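Long-range contacts in oxidoreductase, NAD-binding/iron-sulfur cluster-binding protein (Nitratireductor pacificus pht-3B, PDB 6ZY0), which acts as a catabolic reductive dehalogenase that binds cobalamin and two [4Fe-4S] clusters, probably to remove halogen atoms from its organohalide substrates: residues I293-E298 and V527-D532; I428-E433 and R513-V518. The protein carries 1 engineered substitution. All coordinates share one frame; numbering follows the deposited sequence.

Contact 1. Residues I293-E298 and V527-D532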
loop_
_atom_site.group_PDB
_atom_site.type_symbol
_atom_site.label_atom_id
_atom_site.label_comp_id
_atom_site.label_asym_id
_atom_site.label_seq_id
_atom_site.Cartn_x
_atom_site.Cartn_y
_atom_site.Cartn_z
ATOM N N ILE A 293 20.502 2.180 8.967
ATOM C CA ILE A 293 20.726 3.007 7.783
ATOM C C ILE A 293 21.345 4.325 8.221
ATOM O O ILE A 293 20.873 4.950 9.179
ATOM C CB ILE A 293 19.412 3.252 7.023
ATOM C CG1 ILE A 293 18.780 1.934 6.550
ATOM C CG2 ILE A 293 19.641 4.199 5.866
ATOM C CD1 ILE A 293 19.644 1.128 5.605
ATOM N N ARG A 294 22.389 4.759 7.517
ATOM C CA ARG A 294 23.076 5.987 7.899
ATOM C C ARG A 294 22.149 7.190 7.793
ATOM O O ARG A 294 21.458 7.380 6.787
ATOM C CB ARG A 294 24.315 6.210 7.035
ATOM C CG ARG A 294 25.257 7.238 7.624
ATOM C CD ARG A 294 26.187 7.825 6.585
ATOM N NE ARG A 294 27.385 7.008 6.431
ATOM C CZ ARG A 294 28.227 7.098 5.406
ATOM N NH1 ARG A 294 28.010 7.983 4.441
ATOM N NH2 ARG A 294 29.294 6.308 5.354
ATOM N N ARG A 295 22.134 8.001 8.840
ATOM C CA ARG A 295 21.374 9.238 8.841
ATOM C C ARG A 295 22.287 10.413 8.526
ATOM O O ARG A 295 23.491 10.383 8.787
ATOM C CB ARG A 295 20.689 9.456 10.189
ATOM C CG ARG A 295 19.797 8.307 10.590
ATOM C CD ARG A 295 18.386 8.503 10.078
ATOM N NE ARG A 295 17.669 7.233 10.039
ATOM C CZ ARG A 295 16.376 7.117 9.769
ATOM N NH1 ARG A 295 15.642 8.195 9.521
ATOM N NH2 ARG A 295 15.819 5.916 9.750
ATOM N N VAL A 296 21.697 11.447 7.941
ATOM C CA VAL A 296 22.390 12.682 7.617
ATOM C C VAL A 296 21.439 13.833 7.905
ATOM O O VAL A 296 20.217 13.671 7.917
ATOM C CB VAL A 296 22.890 12.707 6.151
ATOM C CG1 VAL A 296 24.010 11.721 5.957
ATOM C CG2 VAL A 296 21.776 12.280 5.235
ATOM N N ASP A 297 22.021 15.004 8.178
ATOM C CA ASP A 297 21.215 16.171 8.519
ATOM C C ASP A 297 20.510 16.725 7.293
ATOM O O ASP A 297 19.366 17.186 7.383
ATOM C CB ASP A 297 22.093 17.240 9.164
ATOM C CG ASP A 297 22.646 16.796 10.500
ATOM O OD1 ASP A 297 21.845 16.633 11.448
ATOM O OD2 ASP A 297 23.876 16.586 10.592
ATOM N N GLU A 298 21.174 16.677 6.145
ATOM C CA GLU A 298 20.596 17.111 4.891
ATOM C C GLU A 298 20.496 15.932 3.937
ATOM O O GLU A 298 21.307 15.004 4.008
ATOM C CB GLU A 298 21.435 18.222 4.252
ATOM C CG GLU A 298 21.125 19.594 4.805
ATOM C CD GLU A 298 22.259 20.570 4.590
ATOM O OE1 GLU A 298 23.433 20.140 4.652
ATOM O OE2 GLU A 298 21.972 21.764 4.359
ATOM N N VAL A 527 11.544 14.762 15.220
ATOM C CA VAL A 527 11.555 14.441 13.796
ATOM C C VAL A 527 12.721 13.519 13.481
ATOM O O VAL A 527 13.774 13.551 14.128
ATOM C CB VAL A 527 11.619 15.714 12.928
ATOM C CG1 VAL A 527 10.370 16.543 13.119
ATOM C CG2 VAL A 527 12.861 16.509 13.256
ATOM N N ASP A 528 12.530 12.684 12.467
ATOM C CA ASP A 528 13.610 11.875 11.941
ATOM C C ASP A 528 14.489 12.709 11.010
ATOM O O ASP A 528 14.129 13.813 10.589
ATOM C CB ASP A 528 13.050 10.664 11.200
ATOM C CG ASP A 528 12.349 9.690 12.124
ATOM O OD1 ASP A 528 13.043 9.028 12.925
ATOM O OD2 ASP A 528 11.109 9.585 12.046
ATOM N N ARG A 529 15.661 12.154 10.677
ATOM C CA ARG A 529 16.618 12.760 9.761
ATOM C C ARG A 529 16.651 12.009 8.429
ATOM O O ARG A 529 16.366 10.808 8.380
ATOM C CB ARG A 529 18.033 12.765 10.352
ATOM C CG ARG A 529 18.321 13.895 11.319
ATOM C CD ARG A 529 19.814 13.980 11.602
ATOM N NE ARG A 529 20.294 12.773 12.264
ATOM C CZ ARG A 529 21.573 12.429 12.357
ATOM N NH1 ARG A 529 22.509 13.208 11.831
ATOM N NH2 ARG A 529 21.918 11.304 12.976
ATOM N N PRO A 530 16.998 12.690 7.335
ATOM C CA PRO A 530 17.166 11.998 6.052
ATOM C C PRO A 530 18.160 10.851 6.152
ATOM O O PRO A 530 18.996 10.797 7.056
ATOM C CB PRO A 530 17.687 13.099 5.124
ATOM C CG PRO A 530 17.178 14.371 5.721
ATOM C CD PRO A 530 17.051 14.156 7.198
ATOM N N ILE A 531 18.065 9.923 5.196
ATOM C CA ILE A 531 18.918 8.741 5.178
ATOM C C ILE A 531 19.841 8.786 3.965
ATOM O O ILE A 531 19.590 9.486 2.978
ATOM C CB ILE A 531 18.109 7.429 5.176
ATOM C CG1 ILE A 531 17.126 7.414 4.009
ATOM C CG2 ILE A 531 17.379 7.247 6.487
ATOM C CD1 ILE A 531 16.419 6.100 3.839
ATOM N N ASP A 532 20.918 8.001 4.054
ATOM C CA ASP A 532 21.930 7.897 3.002
ATOM C C ASP A 532 22.378 6.440 2.938
ATOM O O ASP A 532 23.186 6.003 3.761
ATOM C CB ASP A 532 23.109 8.821 3.284
ATOM C CG ASP A 532 24.203 8.726 2.228
ATOM O OD1 ASP A 532 24.063 7.949 1.257
ATOM O OD2 ASP A 532 25.216 9.440 2.377
HETATM O O HOH W 1 23.210 3.713 5.013
#

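Contact 2. Residues I428-E433 and R513-V518. Engineered in segment 513-518: Q515 (natural residue Lys).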
loop_
_atom_site.group_PDB
_atom_site.type_symbol
_atom_site.label_atom_id
_atom_site.label_comp_id
_atom_site.label_asym_id
_atom_site.label_seq_id
_atom_site.Cartn_x
_atom_site.Cartn_y
_atom_site.Cartn_z
ATOM N N ILE A 428 3.274 2.028 2.614
ATOM C CA ILE A 428 2.585 0.750 2.472
ATOM C C ILE A 428 3.229 0.014 1.308
ATOM O O ILE A 428 3.247 0.520 0.180
ATOM C CB ILE A 428 1.081 0.928 2.231
ATOM C CG1 ILE A 428 0.435 1.717 3.369
ATOM C CG2 ILE A 428 0.421 -0.430 2.072
ATOM C CD1 ILE A 428 0.166 0.892 4.601
ATOM N N ASP A 429 3.767 -1.171 1.582
ATOM C CA ASP A 429 4.367 -1.984 0.534
ATOM C C ASP A 429 3.298 -2.371 -0.475
ATOM O O ASP A 429 2.224 -2.850 -0.100
ATOM C CB ASP A 429 5.005 -3.228 1.153
ATOM C CG ASP A 429 5.888 -3.991 0.183
ATOM O OD1 ASP A 429 5.563 -4.050 -1.024
ATOM O OD2 ASP A 429 6.913 -4.547 0.638
ATOM N N GLN A 430 3.585 -2.154 -1.762
ATOM C CA GLN A 430 2.608 -2.511 -2.787
ATOM C C GLN A 430 2.472 -4.021 -2.939
ATOM O O GLN A 430 1.397 -4.505 -3.310
ATOM C CB GLN A 430 2.975 -1.879 -4.129
ATOM C CG GLN A 430 2.329 -0.527 -4.363
ATOM C CD GLN A 430 2.173 -0.202 -5.837
ATOM O OE1 GLN A 430 1.951 -1.090 -6.660
ATOM N NE2 GLN A 430 2.282 1.077 -6.175
ATOM N N GLY A 431 3.533 -4.775 -2.664
ATOM C CA GLY A 431 3.468 -6.221 -2.764
ATOM C C GLY A 431 4.399 -6.813 -3.802
ATOM O O GLY A 431 4.166 -6.682 -5.009
ATOM N N TYR A 432 5.455 -7.485 -3.338
ATOM C CA TYR A 432 6.434 -8.056 -4.256
ATOM C C TYR A 432 5.845 -9.207 -5.061
ATOM O O TYR A 432 5.980 -9.250 -6.290
ATOM C CB TYR A 432 7.661 -8.530 -3.483
ATOM C CG TYR A 432 8.652 -9.271 -4.347
ATOM C CD1 TYR A 432 9.507 -8.584 -5.198
ATOM C CD2 TYR A 432 8.723 -10.658 -4.325
ATOM C CE1 TYR A 432 10.413 -9.262 -5.996
ATOM C CE2 TYR A 432 9.620 -11.340 -5.119
ATOM C CZ TYR A 432 10.463 -10.642 -5.955
ATOM O OH TYR A 432 11.365 -11.326 -6.748
ATOM N N GLU A 433 5.194 -10.159 -4.383
ATOM C CA GLU A 433 4.818 -11.407 -5.043
ATOM C C GLU A 433 3.775 -11.184 -6.133
ATOM O O GLU A 433 3.871 -11.783 -7.212
ATOM C CB GLU A 433 4.314 -12.416 -4.017
ATOM C CG GLU A 433 5.424 -13.119 -3.256
ATOM C CD GLU A 433 5.959 -12.282 -2.115
ATOM O OE1 GLU A 433 7.160 -12.422 -1.781
ATOM O OE2 GLU A 433 5.173 -11.479 -1.559
ATOM N N ARG A 513 8.892 0.096 -4.071
ATOM C CA ARG A 513 7.639 -0.652 -4.104
ATOM C C ARG A 513 6.684 -0.174 -3.013
ATOM O O ARG A 513 6.229 -0.936 -2.164
ATOM C CB ARG A 513 7.936 -2.137 -3.948
ATOM C CG ARG A 513 6.804 -3.040 -4.318
ATOM C CD ARG A 513 7.154 -4.463 -3.999
ATOM N NE ARG A 513 7.640 -4.612 -2.633
ATOM C CZ ARG A 513 8.889 -4.928 -2.325
ATOM N NH1 ARG A 513 9.778 -5.108 -3.292
ATOM N NH2 ARG A 513 9.250 -5.062 -1.056
ATOM N N SER A 514 6.371 1.111 -3.035
ATOM C CA SER A 514 5.605 1.660 -1.930
ATOM C C SER A 514 4.641 2.719 -2.420
ATOM O O SER A 514 4.903 3.428 -3.394
ATOM C CB SER A 514 6.508 2.279 -0.864
ATOM O OG SER A 514 6.844 3.607 -1.221
ATOM N N GLN A 515 3.519 2.814 -1.720
ATOM C CA GLN A 515 2.642 3.966 -1.795
ATOM C C GLN A 515 2.629 4.596 -0.415
ATOM O O GLN A 515 2.528 3.888 0.591
ATOM C CB GLN A 515 1.235 3.570 -2.238
ATOM C CG GLN A 515 1.157 3.015 -3.658
ATOM C CD GLN A 515 1.157 4.104 -4.715
ATOM O OE1 GLN A 515 1.089 5.289 -4.399
ATOM N NE2 GLN A 515 1.210 3.705 -5.980
ATOM N N SER A 516 2.772 5.911 -0.366
ATOM C CA SER A 516 2.882 6.625 0.893
ATOM C C SER A 516 1.532 7.189 1.297
ATOM O O SER A 516 0.690 7.499 0.453
ATOM C CB SER A 516 3.895 7.765 0.792
ATOM O OG SER A 516 3.440 8.757 -0.113
ATOM N N ILE A 517 1.335 7.316 2.601
ATOM C CA ILE A 517 0.237 8.090 3.154
ATOM C C ILE A 517 0.825 9.056 4.167
ATOM O O ILE A 517 1.751 8.710 4.909
ATOM C CB ILE A 517 -0.840 7.197 3.802
ATOM C CG1 ILE A 517 -2.056 8.039 4.192
ATOM C CG2 ILE A 517 -0.272 6.450 5.010
ATOM C CD1 ILE A 517 -2.911 8.487 3.027
ATOM N N VAL A 518 0.308 10.275 4.178
ATOM C CA VAL A 518 0.756 11.310 5.094
ATOM C C VAL A 518 -0.455 11.795 5.869
ATOM O O VAL A 518 -1.564 11.851 5.329
ATOM C CB VAL A 518 1.429 12.477 4.339
ATOM C CG1 VAL A 518 1.803 13.598 5.288
ATOM C CG2 VAL A 518 2.646 11.986 3.587
#

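Contact 1. Residues I293-E298 and V527-D532
The backbones of I293-E298 and V527-D532 meet in a single bridge between R295 and I531, their CA atoms 4.4 Å apart, with their residues paired in opposite order. Two bonds flank it: D532 N donates to R294 O, and V296 N donates to P530 O at 2.9 Å. A water adds a third link, accepting from R294 N and donating to D532 O. R295 and R529 carry most of the side-chain contact. The R295 chain bends at chi2 (-90°), which lays the guanidinium over I531 with CG2 3.4 Å above the centre of one face. R295 NH1 reaches R529 O at 2.9 Å, arriving in the carbonyl plane, although the oxygen sits 21° out of the guanidinium plane. With an alanine in place of R295, R529 O would probably lose its NH1 donor and CG2 of I531 the flat group over it. D528, whose carboxylate is taken by K384 and I397 N, adds a nearby opposite charge. R529 packs one guanidinium face against R295, with R529 NH2 3.6 Å from R295 CB, and R529 NH1 forms a salt bridge of 3.5 Å with D297 OD1. R294 NH1 and D532 OD2 make a long salt bridge of 3.8 Å with the two groups perpendicular, while D532 OD1 turns to G534 N. The I293 methyl CG2 lies 3.6 Å from I531 CB. The contact ties the loop between helices 274-280 and 317-323 to the one joining strand 514-521 to helix 535-540, with I293 resting on P508 and F509 and D528 backbone-bonded to I397 of strand 394-399.

Contact 2. Residues I428-E433 and R513-V518
D429 and R513 form the tightest part of this buried contact. R513 takes the carboxylate side-on: NE donates to D429 OD1 at 2.7 Å and NH2 to D429 OD2 at 2.9 Å, both oxygens being met on their syn sides and lying practically in the guanidinium plane. The bend of the arginine chain at chi3 (51°) turns its guanidinium across to the aspartate, and NH1 is left to bond N598. D429 OD1 accepts a second time, on its anti side, from G431 N at 2.7 Å. This is an Asx turn, and G431 is the N-cap residue of helix 432-437; three N-H groups in all grip the carboxylate, which would fix its rotation. Beside them the backbones are closely laced: I428 and Q515 form an antiparallel hydrogen-bonded pair, with I428 N donating to Q515 O at 2.8 Å, D429 and S514 follow as a non-hydrogen-bonded pair, and Q430 N closes the end on R513 O.

Toward the helix the fit is looser. Y432 sets its CB 3.8 Å above one face of the R513 guanidinium, near the rim, but its partly exposed ring leads away at 76° to that plane, with CD1 4.0 Å from R513 NH1. A separate, buried face meets the cofactor. There Q430 CG touches CG of Q515, an engineered replacement for lysine, at 3.8 Å. The modelled meeting of the two NE2 atoms is doubtful; since Q515 NE2 bonds cobalamin O39, the Q430 amide is probably the one turned round. S516 O accepts from the cofactor. Strands 422-429 and 514-521 are the two central strands of a four-stranded antiparallel sheet, and at this end of them Q430, S514, Q515 and S516 belong to the cobalamin pocket.

In the fold
Contact 1 and contact 2 lie 21 Å apart between centres and about 11 Å between nearest atoms, without touching. Along the chain the order is 293-298, 428-433, 513-518, 527-532, so contact 2 falls wholly within the span that contact 1 closes. Strand 514-521 connects them: its start pairs with strand 422-429 deep in the molecule, near the centre of the chain, and the loop leaving its far end carries 527-532. That loop also meets strand 394-399, an outermost strand of the same sheet. Contact 2 contributes directly to the cobalamin pocket, whereas contact 1, with the P530 side chain about 10 Å from the bound cobalamin, joins two peripheral loops, the second leading into helix 535-540, which bears the cluster ligand C539.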